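Meta cleavage compound hydrolase (Janthinobacterium, PDB 1J1I) hydrolyses a carbon-carbon bond in the meta-cleavage compound formed during carbazole degradation, probably releasing anthranilate, as a serine hydrolase of the alpha/beta-hydrolase fold. Local coordinates at residues 16-21 with 76-81; 28-33 with 96-101; 72-77 with 84-89; 89-94 with 117-122; 111-116 with 262-267. One frame throughout, in Å; residues are numbered along the deposited sequence.

Contact 1: 16-21 with 76-81; sequences YVERFV and FGKTAK. Unlike the reference sequence in segment 16-21: Tyr16 (reference Phe).
The N-terminal edge strand of the alpha/beta-hydrolase sheet meets the loop that follows strand 67-71 through one salt bridge, between Glu18 and Lys78. Lys78 NZ donates to Glu18 OE2 at 2.7 Å, meeting the syn lone pair of that oxygen. The two side chains cross at about a right angle; the end of the lysine chain, CD and CE as well as NZ, runs past Glu18 OE2, and its CB and CD come near the rim of Phe20. CG anti to the backbone N (chi1 -177°) and an extended chain beyond it carry the Glu18 carboxylate out to the lysine. A water closes a small ring, giving a proton to Glu18 OE1 at 2.5 Å and accepting one from Lys78 NZ at 3.1 Å. The same OE2 also pairs with Arg29 of strand 26-33, so one carboxylate oxygen serves two cations, which would probably keep it ionised. Were Glu18 an alanine, Lys78 would probably lose its anion across the contact and Arg29 one of its several carboxylate partners, and the lysine chain would be freer to swing. Beside the bridge, the Phe20 ring turns its edge to the loop, with CE2 4.1 Å from Lys78 O. Within the loop, Lys81 NZ donates to Gly77 O and Thr79 O. Thr79 N bonded to Phe76 O closes a type II' beta turn, whose positive phi at Gly77 is easy for a glycine.

Contact 2: 28-33 with 96-101; sequences TRYLEA and HDFIKA
Phe98 reaches from helix 96-101 to strand 28-33 and lodges its ring against Thr28 and Tyr30, two residues apart on the strand and both pointing toward the helix. Its CG lies anti to the backbone N (chi1 174°), which throws the ring off the helix, and one side of the ring does the touching: CD2 meets the threonine, CE2 and CZ the tyrosine. The aromatic pair is an offset edge-to-face stack, the edge of Phe98 directed at the face of Tyr30, with ring planes 72° apart and centroids 5.5 Å apart. Its closest atoms are Phe98 CE2 and Tyr30 CD1 at 3.7 Å, while Phe98 CZ is 3.9 Å from both CB and CG of the tyrosine. Tyr30 CG sits between its own backbone N and carbonyl carbon (chi1 62°), which brings the root of the ring, rather than its hydroxyl, against Phe98. This is the helix-on-sheet layer of the alpha/beta-hydrolase fold, where helix 88-101 covers one side of the antiparallel N-terminal strands; Val21, Ile69 and Met71 also touch Phe98. At Thr28 the two branches part company. The methyl CG2 lies 3.7 Å from Phe98 CD2, while OG1 bonds to His94 NE2, one helical turn before the phenylalanine, and to the backbone O of Val26. A threonine therefore suits the place, giving a methyl to the apolar layer and a hydroxyl to a buried histidine.

Contact 3: 72-77 with 84-89; sequences DMLGFG and IEYTQD
The connection from strand 67-71 to helix 88-101, a crossover loop of the alpha/beta-hydrolase fold, folds back on itself here, and its two limbs meet through Leu74, Gly75, Ile84 and Tyr86. Residues Met73 to Phe76 form a type II beta turn, closed by Phe76 N bonded to Met73 O at 2.9 Å. Tyr86 lays the CE1 corner of its ring on this turn, 3.7 Å from Gly75 CA and 4.0 Å from Leu74 CG. Glycine fits for two reasons: its positive phi (86°) suits the turn, and a beta carbon would collide with Tyr86 CE1. Leu74 and Ile84 reach toward each other tip to tip, CD2 to CD1 at 4.0 Å. The leucine gets there with CG anti to its backbone N (chi1 173°), which sends CD2 to the isoleucine and lets CG rest by Tyr86 CE1. Within the second limb, Ile84 CG1 lies over one face of the Tyr86 ring, toward its rim. Just beyond, Thr87 holds the N-cap position and its OG1 accepts from Arg90 N. Around the contact, Leu74 and Ile84 rest on Arg90 of helix 88-101, Tyr86 packs on Ala200 and Thr201 of helix 192-208, and Met73 touches Met115 and Thr119 of helix 114-126.

Contact 4: 89-94 with 117-122; sequences DRRIRH and GATGLG
Ile92 and Thr119 bring together two helices of the alpha/beta-hydrolase fold, helix 88-101 and the helix 114-126 that follows the nucleophile elbow. The short segments cross at -67° with their axes 8.7 Å apart, and the backbones draw nearest at this pair, CA to CA 5.3 Å. The close part lies where small residues face the isoleucine. Ile92 CD1 rests 3.8 Å from Gly122 CA, at a place where a beta carbon would collide with that methyl; the glycine is thus what lets the bulky branched side chain lie against bare backbone. About one turn earlier on the same helix as the glycine, Thr119 CG2, anti to the backbone N, comes 3.5 Å from Arg91 O. The looser part is the Arg91 side chain, which crosses the threonine at about a right angle and makes no hydrogen bond to it. Its polar end turns elsewhere, NE donating to Gln88 OE1, while Thr119 OG1 bonds to Met115 O and accepts from Gln88 NE2. One glutamine thereby serves both side chains. On the side of helix 89-94 turned away from the contact, Arg93 is exposed, and its guanidinium has Arg90 CD over its centre. The nearest side-chain approach of Arg91 to Thr119 is CB to OG1, 3.9 Å.

Contact 5: 111-116 with 262-267; sequences VGNSMG and WAMIEH
Asn113 OD1 takes a 2.7 Å hydrogen bond from Ser114 OG, which arrives from above the amide carbonyl plane, 46° out of it. The two residues stand at the nucleophile elbow of the alpha/beta-hydrolase fold, the sharp strand-to-helix turn of the GxSxG pattern, and Ser114 is very probably the nucleophile, with Asp233 and His261 the other members of the triad. Its backbone, with positive phi (39°), is strained, and Gly112 and Gly116 leave room for the turn, since a beta carbon on Gly112 would clash with Gly116 O and one on Gly116 would be crowded by Asn113 O. Across the contact, the asparagine amide lies against the residues following His261. Asn113 OD1 is 3.8 Å from Trp262 CD1, with the amide and indole planes 67° apart. Asn113 ND2 comes 3.8 Å from Met264 SD. That nitrogen also donates to the backbone O of His261, so the amide ties the loop of the histidine to the elbow of the serine. A leucine in place of Asn113 would probably leave the His261 carbonyl without this donor and Ser114 OG without this acceptor. The indole nitrogen reaches the serine too, through water: Trp262 NE1 donates to it at 2.9 Å, and that water donates to Ser114 OG at 3.2 Å.

Overall arrangement
From the N terminus, strand 17-23 pairs with strand 26-33, and each is tied to a later part of the chain. Contact 1 closes a loop from 16-21 to the connection after strand 67-71; contact 2 closes a longer one from 28-33 to helix 88-101, and the two cross. Contact 3, a short closure within that connection, falls wholly inside the span of contact 2. Contact 4 starts on helix 88-101, crosses contact 2, and carries the helix to helix 114-126. Contact 5 makes the longest closure, from the nucleophile elbow to 262-267, and crosses contact 4. Arg29, bonded to Glu18 and Asp72, links contacts 1, 2 and 3, while Met115 joins contacts 1, 3 and 4 to contact 5.

Contact 1: 16-21 with 76-81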
# COMPACT_ATOMS: atom_id res chain seq x y z
N TYR A 16 -14.90 -3.11 23.00
CA TYR A 16 -13.69 -2.65 23.68
C TYR A 16 -14.11 -2.06 25.02
O TYR A 16 -15.27 -1.69 25.20
CB TYR A 16 -12.98 -1.60 22.83
CG TYR A 16 -13.89 -0.52 22.29
CD1 TYR A 16 -14.37 0.50 23.11
CD2 TYR A 16 -14.29 -0.54 20.95
CE1 TYR A 16 -15.24 1.47 22.61
CE2 TYR A 16 -15.16 0.42 20.45
CZ TYR A 16 -15.63 1.43 21.28
OH TYR A 16 -16.48 2.38 20.78
N VAL A 17 -13.16 -1.97 25.95
CA VAL A 17 -13.46 -1.42 27.26
C VAL A 17 -12.67 -0.14 27.50
O VAL A 17 -11.56 0.03 26.98
CB VAL A 17 -13.13 -2.42 28.38
CG1 VAL A 17 -13.55 -1.86 29.72
CG2 VAL A 17 -13.82 -3.75 28.11
N GLU A 18 -13.24 0.77 28.28
CA GLU A 18 -12.59 2.04 28.59
C GLU A 18 -11.79 1.90 29.88
O GLU A 18 -12.29 1.37 30.88
CB GLU A 18 -13.63 3.15 28.72
CG GLU A 18 -13.04 4.52 28.98
CD GLU A 18 -14.11 5.55 29.21
OE1 GLU A 18 -14.84 5.43 30.22
OE2 GLU A 18 -14.22 6.48 28.38
N ARG A 19 -10.56 2.40 29.86
CA ARG A 19 -9.66 2.31 31.00
C ARG A 19 -8.94 3.64 31.24
O ARG A 19 -8.91 4.50 30.36
CB ARG A 19 -8.61 1.23 30.74
CG ARG A 19 -8.67 -0.01 31.62
CD ARG A 19 -9.82 -0.93 31.28
NE ARG A 19 -9.53 -2.30 31.69
CZ ARG A 19 -10.42 -3.28 31.76
NH1 ARG A 19 -11.68 -3.05 31.44
NH2 ARG A 19 -10.04 -4.49 32.13
N PHE A 20 -8.36 3.79 32.42
CA PHE A 20 -7.62 4.99 32.76
C PHE A 20 -6.31 4.60 33.43
O PHE A 20 -6.24 3.60 34.14
CB PHE A 20 -8.43 5.90 33.69
CG PHE A 20 -9.66 6.48 33.06
CD1 PHE A 20 -10.82 5.72 32.93
CD2 PHE A 20 -9.67 7.79 32.60
CE1 PHE A 20 -11.97 6.26 32.34
CE2 PHE A 20 -10.81 8.34 32.01
CZ PHE A 20 -11.96 7.57 31.88
N VAL A 21 -5.26 5.39 33.21
CA VAL A 21 -3.96 5.11 33.80
C VAL A 21 -3.22 6.42 34.06
O VAL A 21 -3.42 7.40 33.35
CB VAL A 21 -3.11 4.22 32.85
CG1 VAL A 21 -2.79 4.98 31.56
CG2 VAL A 21 -1.82 3.79 33.55
N PHE A 76 -7.10 16.09 25.08
CA PHE A 76 -8.24 15.65 24.27
C PHE A 76 -9.09 14.58 24.95
O PHE A 76 -8.66 13.94 25.91
CB PHE A 76 -7.76 15.07 22.92
CG PHE A 76 -7.20 16.10 21.97
CD1 PHE A 76 -5.94 16.65 22.18
CD2 PHE A 76 -7.93 16.50 20.86
CE1 PHE A 76 -5.42 17.60 21.30
CE2 PHE A 76 -7.42 17.45 19.97
CZ PHE A 76 -6.16 18.00 20.19
N GLY A 77 -10.30 14.40 24.42
CA GLY A 77 -11.21 13.40 24.94
C GLY A 77 -11.38 13.39 26.44
O GLY A 77 -11.78 14.39 27.04
N LYS A 78 -11.08 12.24 27.06
CA LYS A 78 -11.21 12.11 28.51
C LYS A 78 -9.88 12.16 29.23
O LYS A 78 -9.82 11.98 30.45
CB LYS A 78 -11.95 10.82 28.86
CG LYS A 78 -13.39 10.77 28.35
CD LYS A 78 -14.11 9.55 28.88
CE LYS A 78 -15.51 9.44 28.29
NZ LYS A 78 -16.23 8.23 28.79
N THR A 79 -8.80 12.39 28.49
CA THR A 79 -7.48 12.48 29.08
C THR A 79 -7.38 13.81 29.82
O THR A 79 -8.09 14.76 29.48
CB THR A 79 -6.38 12.36 28.00
OG1 THR A 79 -6.25 10.98 27.64
CG2 THR A 79 -5.04 12.88 28.51
N ALA A 80 -6.51 13.88 30.82
CA ALA A 80 -6.33 15.08 31.63
C ALA A 80 -5.98 16.34 30.85
O ALA A 80 -5.30 16.29 29.82
CB ALA A 80 -5.28 14.83 32.71
N LYS A 81 -6.45 17.47 31.35
CA LYS A 81 -6.21 18.75 30.71
C LYS A 81 -5.67 19.75 31.73
O LYS A 81 -6.38 20.66 32.15
CB LYS A 81 -7.52 19.25 30.10
CG LYS A 81 -8.15 18.21 29.18
CD LYS A 81 -9.53 18.59 28.70
CE LYS A 81 -10.08 17.53 27.75
NZ LYS A 81 -10.16 16.18 28.38
O HOH W 1 -15.86 7.26 31.66

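Contact 2: 28-33 with 96-101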
# COMPACT_ATOMS: atom_id res chain seq x y z
N THR A 28 -4.73 9.38 31.99
CA THR A 28 -5.00 9.17 30.57
C THR A 28 -6.07 8.13 30.32
O THR A 28 -6.10 7.08 30.97
CB THR A 28 -3.70 8.74 29.86
OG1 THR A 28 -2.66 9.68 30.18
CG2 THR A 28 -3.89 8.71 28.34
N ARG A 29 -6.96 8.42 29.38
CA ARG A 29 -8.04 7.52 29.03
C ARG A 29 -7.72 6.77 27.75
O ARG A 29 -7.23 7.35 26.78
CB ARG A 29 -9.34 8.30 28.82
CG ARG A 29 -10.52 7.46 28.33
CD ARG A 29 -10.95 7.89 26.94
NE ARG A 29 -12.25 7.34 26.59
CZ ARG A 29 -12.98 7.76 25.55
NH1 ARG A 29 -12.53 8.73 24.77
NH2 ARG A 29 -14.17 7.22 25.32
N TYR A 30 -7.98 5.47 27.75
CA TYR A 30 -7.75 4.66 26.56
C TYR A 30 -8.83 3.61 26.39
O TYR A 30 -9.57 3.30 27.32
CB TYR A 30 -6.36 4.00 26.59
CG TYR A 30 -6.10 3.02 27.72
CD1 TYR A 30 -5.76 3.47 29.00
CD2 TYR A 30 -6.12 1.64 27.49
CE1 TYR A 30 -5.44 2.57 30.02
CE2 TYR A 30 -5.80 0.73 28.51
CZ TYR A 30 -5.46 1.21 29.77
OH TYR A 30 -5.11 0.31 30.76
N LEU A 31 -8.92 3.08 25.17
CA LEU A 31 -9.87 2.03 24.84
C LEU A 31 -9.02 0.79 24.58
O LEU A 31 -7.97 0.88 23.95
CB LEU A 31 -10.64 2.41 23.56
CG LEU A 31 -11.90 3.27 23.63
CD1 LEU A 31 -11.83 4.27 24.76
CD2 LEU A 31 -12.09 3.95 22.29
N GLU A 32 -9.46 -0.35 25.08
CA GLU A 32 -8.70 -1.58 24.89
C GLU A 32 -9.55 -2.75 24.43
O GLU A 32 -10.70 -2.91 24.84
CB GLU A 32 -7.96 -1.94 26.17
CG GLU A 32 -7.33 -3.32 26.14
CD GLU A 32 -6.44 -3.58 27.34
OE1 GLU A 32 -6.68 -2.98 28.40
OE2 GLU A 32 -5.50 -4.39 27.21
N ALA A 33 -8.95 -3.57 23.56
CA ALA A 33 -9.60 -4.75 23.00
C ALA A 33 -8.54 -5.65 22.38
O ALA A 33 -7.55 -5.17 21.83
CB ALA A 33 -10.61 -4.35 21.94
N HIS A 96 5.04 9.12 25.45
CA HIS A 96 6.16 8.37 26.00
C HIS A 96 5.80 7.85 27.39
O HIS A 96 6.00 6.67 27.70
CB HIS A 96 7.41 9.27 26.09
CG HIS A 96 8.46 8.78 27.04
ND1 HIS A 96 8.37 8.96 28.40
CD2 HIS A 96 9.62 8.12 26.82
CE1 HIS A 96 9.44 8.43 28.98
NE2 HIS A 96 10.21 7.92 28.04
N ASP A 97 5.25 8.72 28.23
CA ASP A 97 4.86 8.36 29.58
C ASP A 97 3.73 7.33 29.60
O ASP A 97 3.73 6.42 30.43
CB ASP A 97 4.45 9.62 30.38
CG ASP A 97 5.61 10.60 30.57
OD1 ASP A 97 6.77 10.22 30.34
OD2 ASP A 97 5.36 11.76 30.96
N PHE A 98 2.77 7.46 28.68
CA PHE A 98 1.67 6.51 28.61
C PHE A 98 2.21 5.12 28.28
O PHE A 98 1.85 4.14 28.93
CB PHE A 98 0.66 6.93 27.53
CG PHE A 98 -0.44 5.93 27.30
CD1 PHE A 98 -0.40 5.08 26.20
CD2 PHE A 98 -1.51 5.84 28.19
CE1 PHE A 98 -1.42 4.15 25.98
CE2 PHE A 98 -2.54 4.91 27.98
CZ PHE A 98 -2.49 4.06 26.86
N ILE A 99 3.08 5.05 27.28
CA ILE A 99 3.67 3.77 26.90
C ILE A 99 4.37 3.12 28.10
O ILE A 99 4.14 1.95 28.41
CB ILE A 99 4.66 3.95 25.73
CG1 ILE A 99 3.87 4.30 24.46
CG2 ILE A 99 5.46 2.68 25.51
CD1 ILE A 99 4.73 4.70 23.29
N LYS A 100 5.21 3.90 28.79
CA LYS A 100 5.93 3.40 29.96
C LYS A 100 4.97 2.97 31.07
O LYS A 100 5.17 1.93 31.71
CB LYS A 100 6.87 4.47 30.50
CG LYS A 100 7.90 4.97 29.49
CD LYS A 100 8.81 3.86 29.01
CE LYS A 100 9.70 3.35 30.13
NZ LYS A 100 10.56 4.44 30.68
N ALA A 101 3.93 3.76 31.30
CA ALA A 101 2.95 3.48 32.35
C ALA A 101 2.12 2.22 32.05
O ALA A 101 1.62 1.57 32.97
CB ALA A 101 2.03 4.68 32.54

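Contact 3: 72-77 with 84-89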
# COMPACT_ATOMS: atom_id res chain seq x y z
N ASP A 72 -6.23 8.63 24.23
CA ASP A 72 -6.60 10.03 24.03
C ASP A 72 -5.37 10.86 24.34
O ASP A 72 -4.76 10.70 25.41
CB ASP A 72 -7.74 10.45 24.97
CG ASP A 72 -9.11 10.05 24.46
OD1 ASP A 72 -9.20 9.43 23.38
OD2 ASP A 72 -10.09 10.37 25.16
N MET A 73 -4.98 11.74 23.42
CA MET A 73 -3.82 12.59 23.65
C MET A 73 -4.07 13.61 24.75
O MET A 73 -5.20 13.92 25.11
CB MET A 73 -3.44 13.35 22.38
CG MET A 73 -2.85 12.48 21.26
SD MET A 73 -2.25 13.50 19.90
CE MET A 73 -3.79 13.85 19.06
N LEU A 74 -2.97 14.13 25.28
CA LEU A 74 -2.99 15.16 26.31
C LEU A 74 -3.91 16.29 25.85
O LEU A 74 -3.74 16.82 24.75
CB LEU A 74 -1.57 15.71 26.49
CG LEU A 74 -1.32 16.91 27.40
CD1 LEU A 74 -1.58 16.54 28.85
CD2 LEU A 74 0.13 17.37 27.21
N GLY A 75 -4.88 16.64 26.69
CA GLY A 75 -5.81 17.71 26.35
C GLY A 75 -7.02 17.34 25.52
O GLY A 75 -7.89 18.18 25.28
N PHE A 76 -7.10 16.09 25.08
CA PHE A 76 -8.24 15.65 24.27
C PHE A 76 -9.09 14.58 24.95
O PHE A 76 -8.66 13.94 25.91
CB PHE A 76 -7.76 15.07 22.92
CG PHE A 76 -7.20 16.10 21.97
CD1 PHE A 76 -5.94 16.65 22.18
CD2 PHE A 76 -7.93 16.50 20.86
CE1 PHE A 76 -5.42 17.60 21.30
CE2 PHE A 76 -7.42 17.45 19.97
CZ PHE A 76 -6.16 18.00 20.19
N GLY A 77 -10.30 14.40 24.42
CA GLY A 77 -11.21 13.40 24.94
C GLY A 77 -11.38 13.39 26.44
O GLY A 77 -11.78 14.39 27.04
N ILE A 84 -1.31 23.98 31.45
CA ILE A 84 0.07 24.04 30.99
C ILE A 84 0.12 24.56 29.56
O ILE A 84 -0.91 24.82 28.94
CB ILE A 84 0.72 22.65 30.97
CG1 ILE A 84 0.05 21.78 29.90
CG2 ILE A 84 0.59 21.99 32.34
CD1 ILE A 84 0.66 20.40 29.74
N GLU A 85 1.33 24.71 29.04
CA GLU A 85 1.50 25.15 27.66
C GLU A 85 1.43 23.87 26.85
O GLU A 85 2.21 22.94 27.06
CB GLU A 85 2.86 25.83 27.47
CG GLU A 85 3.13 26.25 26.02
CD GLU A 85 4.42 27.03 25.85
OE1 GLU A 85 5.45 26.62 26.43
OE2 GLU A 85 4.40 28.04 25.11
N TYR A 86 0.47 23.80 25.93
CA TYR A 86 0.29 22.62 25.11
C TYR A 86 1.17 22.66 23.86
O TYR A 86 0.75 23.14 22.81
CB TYR A 86 -1.19 22.48 24.71
CG TYR A 86 -2.09 22.06 25.86
CD1 TYR A 86 -2.48 20.73 26.01
CD2 TYR A 86 -2.52 22.98 26.81
CE1 TYR A 86 -3.29 20.32 27.07
CE2 TYR A 86 -3.33 22.59 27.89
CZ TYR A 86 -3.71 21.26 28.01
OH TYR A 86 -4.49 20.86 29.07
N THR A 87 2.39 22.16 24.00
CA THR A 87 3.34 22.13 22.89
C THR A 87 3.41 20.72 22.30
O THR A 87 2.95 19.76 22.93
CB THR A 87 4.76 22.50 23.37
OG1 THR A 87 5.26 21.45 24.22
CG2 THR A 87 4.74 23.81 24.15
N GLN A 88 3.96 20.60 21.10
CA GLN A 88 4.09 19.29 20.47
C GLN A 88 5.02 18.46 21.34
O GLN A 88 4.85 17.26 21.49
CB GLN A 88 4.65 19.44 19.05
CG GLN A 88 4.85 18.13 18.30
CD GLN A 88 3.60 17.26 18.28
OE1 GLN A 88 2.48 17.76 18.37
NE2 GLN A 88 3.80 15.95 18.15
N ASP A 89 6.01 19.13 21.94
CA ASP A 89 6.96 18.46 22.81
C ASP A 89 6.22 17.79 23.98
O ASP A 89 6.54 16.67 24.38
CB ASP A 89 7.96 19.47 23.35
CG ASP A 89 8.56 20.33 22.25
OD1 ASP A 89 7.80 20.98 21.49
OD2 ASP A 89 9.81 20.36 22.16

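Contact 4: 89-94 with 117-122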
# COMPACT_ATOMS: atom_id res chain seq x y z
N ASP A 89 6.01 19.13 21.94
CA ASP A 89 6.96 18.46 22.81
C ASP A 89 6.22 17.79 23.98
O ASP A 89 6.54 16.67 24.38
CB ASP A 89 7.96 19.47 23.35
CG ASP A 89 8.56 20.33 22.25
OD1 ASP A 89 7.80 20.98 21.49
OD2 ASP A 89 9.81 20.36 22.16
N ARG A 90 5.21 18.48 24.50
CA ARG A 90 4.43 17.97 25.63
C ARG A 90 3.59 16.75 25.23
O ARG A 90 3.44 15.81 26.02
CB ARG A 90 3.53 19.09 26.17
CG ARG A 90 3.17 18.94 27.64
CD ARG A 90 4.41 18.75 28.50
NE ARG A 90 4.11 18.87 29.92
CZ ARG A 90 3.85 20.02 30.54
NH1 ARG A 90 3.85 21.15 29.85
NH2 ARG A 90 3.58 20.03 31.84
N ARG A 91 3.04 16.75 24.02
CA ARG A 91 2.26 15.60 23.57
C ARG A 91 3.17 14.39 23.36
O ARG A 91 2.79 13.26 23.65
CB ARG A 91 1.51 15.92 22.27
CG ARG A 91 0.21 16.70 22.45
CD ARG A 91 -0.49 16.92 21.10
NE ARG A 91 0.25 17.85 20.26
CZ ARG A 91 0.19 19.17 20.37
NH1 ARG A 91 -0.58 19.72 21.30
NH2 ARG A 91 0.92 19.94 19.58
N ILE A 92 4.37 14.64 22.85
CA ILE A 92 5.33 13.55 22.63
C ILE A 92 5.69 12.93 23.98
O ILE A 92 5.68 11.70 24.13
CB ILE A 92 6.61 14.07 21.94
CG1 ILE A 92 6.27 14.48 20.50
CG2 ILE A 92 7.69 12.98 21.95
CD1 ILE A 92 7.41 15.18 19.77
N ARG A 93 6.02 13.77 24.95
CA ARG A 93 6.38 13.30 26.28
C ARG A 93 5.23 12.51 26.88
O ARG A 93 5.43 11.47 27.51
CB ARG A 93 6.71 14.47 27.21
CG ARG A 93 7.16 14.03 28.61
CD ARG A 93 7.03 15.16 29.61
NE ARG A 93 7.72 16.37 29.17
CZ ARG A 93 7.67 17.54 29.80
NH1 ARG A 93 8.33 18.58 29.33
NH2 ARG A 93 6.94 17.66 30.91
N HIS A 94 4.01 13.00 26.68
CA HIS A 94 2.84 12.32 27.22
C HIS A 94 2.72 10.91 26.66
O HIS A 94 2.51 9.96 27.41
CB HIS A 94 1.55 13.10 26.91
CG HIS A 94 0.30 12.34 27.26
ND1 HIS A 94 -0.59 11.91 26.31
CD2 HIS A 94 -0.18 11.91 28.45
CE1 HIS A 94 -1.57 11.25 26.90
NE2 HIS A 94 -1.34 11.23 28.20
N GLY A 117 -0.45 11.35 14.32
CA GLY A 117 0.65 10.82 13.54
C GLY A 117 1.93 11.57 13.84
O GLY A 117 2.99 10.96 14.01
N ALA A 118 1.84 12.89 13.92
CA ALA A 118 3.02 13.71 14.23
C ALA A 118 3.57 13.33 15.60
O ALA A 118 4.79 13.30 15.81
CB ALA A 118 2.65 15.19 14.21
N THR A 119 2.68 13.03 16.53
CA THR A 119 3.09 12.67 17.88
C THR A 119 3.75 11.29 17.91
O THR A 119 4.73 11.08 18.62
CB THR A 119 1.90 12.75 18.86
OG1 THR A 119 1.35 14.07 18.84
CG2 THR A 119 2.35 12.43 20.29
N GLY A 120 3.21 10.35 17.13
CA GLY A 120 3.80 9.03 17.07
C GLY A 120 5.17 9.12 16.42
O GLY A 120 6.12 8.43 16.81
N LEU A 121 5.27 9.99 15.42
CA LEU A 121 6.53 10.19 14.70
C LEU A 121 7.57 10.75 15.67
O LEU A 121 8.72 10.31 15.68
CB LEU A 121 6.31 11.17 13.53
CG LEU A 121 7.43 11.29 12.48
CD1 LEU A 121 6.89 11.97 11.23
CD2 LEU A 121 8.61 12.08 13.04
N GLY A 122 7.15 11.71 16.50
CA GLY A 122 8.06 12.29 17.47
C GLY A 122 8.62 11.26 18.43
O GLY A 122 9.82 11.23 18.70

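Contact 5: 111-116 with 262-267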
# COMPACT_ATOMS: atom_id res chain seq x y z
N VAL A 111 0.08 3.83 15.63
CA VAL A 111 -0.73 4.22 14.48
C VAL A 111 -1.38 5.56 14.79
O VAL A 111 -2.16 5.67 15.74
CB VAL A 111 -1.85 3.19 14.21
CG1 VAL A 111 -2.61 3.57 12.95
CG2 VAL A 111 -1.25 1.78 14.09
N GLY A 112 -1.08 6.58 13.98
CA GLY A 112 -1.65 7.89 14.23
C GLY A 112 -2.13 8.65 13.02
O GLY A 112 -1.54 8.57 11.94
N ASN A 113 -3.21 9.40 13.21
CA ASN A 113 -3.80 10.22 12.17
C ASN A 113 -3.46 11.68 12.45
O ASN A 113 -3.50 12.11 13.60
CB ASN A 113 -5.32 10.03 12.16
CG ASN A 113 -6.02 11.00 11.22
OD1 ASN A 113 -6.42 12.09 11.63
ND2 ASN A 113 -6.15 10.61 9.96
N SER A 114 -3.11 12.42 11.40
CA SER A 114 -2.76 13.84 11.51
C SER A 114 -1.92 14.17 12.76
O SER A 114 -0.79 13.70 12.88
CB SER A 114 -4.03 14.70 11.45
OG SER A 114 -4.99 14.29 12.41
N MET A 115 -2.46 14.97 13.68
CA MET A 115 -1.71 15.32 14.90
C MET A 115 -1.22 14.08 15.66
O MET A 115 -0.13 14.07 16.23
CB MET A 115 -2.55 16.18 15.85
CG MET A 115 -1.84 16.50 17.17
SD MET A 115 -2.85 17.51 18.31
CE MET A 115 -2.75 19.11 17.52
N GLY A 116 -2.05 13.04 15.68
CA GLY A 116 -1.68 11.81 16.35
C GLY A 116 -0.49 11.18 15.64
O GLY A 116 0.37 10.56 16.26
N TRP A 262 -9.28 11.42 6.57
CA TRP A 262 -9.54 10.40 7.59
C TRP A 262 -9.76 8.99 7.04
O TRP A 262 -10.87 8.45 7.13
CB TRP A 262 -10.75 10.78 8.45
CG TRP A 262 -10.64 12.08 9.18
CD1 TRP A 262 -9.49 12.72 9.56
CD2 TRP A 262 -11.72 12.88 9.69
NE1 TRP A 262 -9.79 13.86 10.27
CE2 TRP A 262 -11.15 13.98 10.36
CE3 TRP A 262 -13.12 12.76 9.63
CZ2 TRP A 262 -11.93 14.97 10.98
CZ3 TRP A 262 -13.90 13.74 10.25
CH2 TRP A 262 -13.30 14.83 10.91
N ALA A 263 -8.72 8.37 6.49
CA ALA A 263 -8.84 7.03 5.93
C ALA A 263 -9.48 6.02 6.88
O ALA A 263 -10.33 5.22 6.47
CB ALA A 263 -7.47 6.53 5.48
N MET A 264 -9.10 6.05 8.16
CA MET A 264 -9.64 5.09 9.13
C MET A 264 -11.14 5.23 9.36
O MET A 264 -11.79 4.29 9.83
CB MET A 264 -8.92 5.23 10.48
CG MET A 264 -9.33 6.44 11.29
SD MET A 264 -8.91 8.00 10.51
CE MET A 264 -9.52 9.14 11.73
N ILE A 265 -11.68 6.41 9.07
CA ILE A 265 -13.11 6.66 9.24
C ILE A 265 -13.86 6.46 7.93
O ILE A 265 -14.93 5.84 7.90
CB ILE A 265 -13.39 8.10 9.76
CG1 ILE A 265 -12.82 8.27 11.17
CG2 ILE A 265 -14.89 8.37 9.77
CD1 ILE A 265 -12.94 9.69 11.72
N GLU A 266 -13.29 6.96 6.84
CA GLU A 266 -13.91 6.87 5.52
C GLU A 266 -13.91 5.45 4.93
O GLU A 266 -14.85 5.06 4.23
CB GLU A 266 -13.21 7.82 4.54
CG GLU A 266 -13.20 9.27 5.00
CD GLU A 266 -12.35 10.15 4.10
OE1 GLU A 266 -12.58 10.16 2.87
OE2 GLU A 266 -11.45 10.84 4.63
N HIS A 267 -12.86 4.69 5.21
CA HIS A 267 -12.74 3.32 4.70
C HIS A 267 -12.09 2.47 5.79
O HIS A 267 -10.95 2.04 5.65
CB HIS A 267 -11.86 3.30 3.45
CG HIS A 267 -12.30 4.27 2.39
ND1 HIS A 267 -13.42 4.07 1.62
CD2 HIS A 267 -11.76 5.44 1.98
CE1 HIS A 267 -13.56 5.08 0.78
NE2 HIS A 267 -12.56 5.93 0.98
O HOH W 2 -7.98 15.23 12.03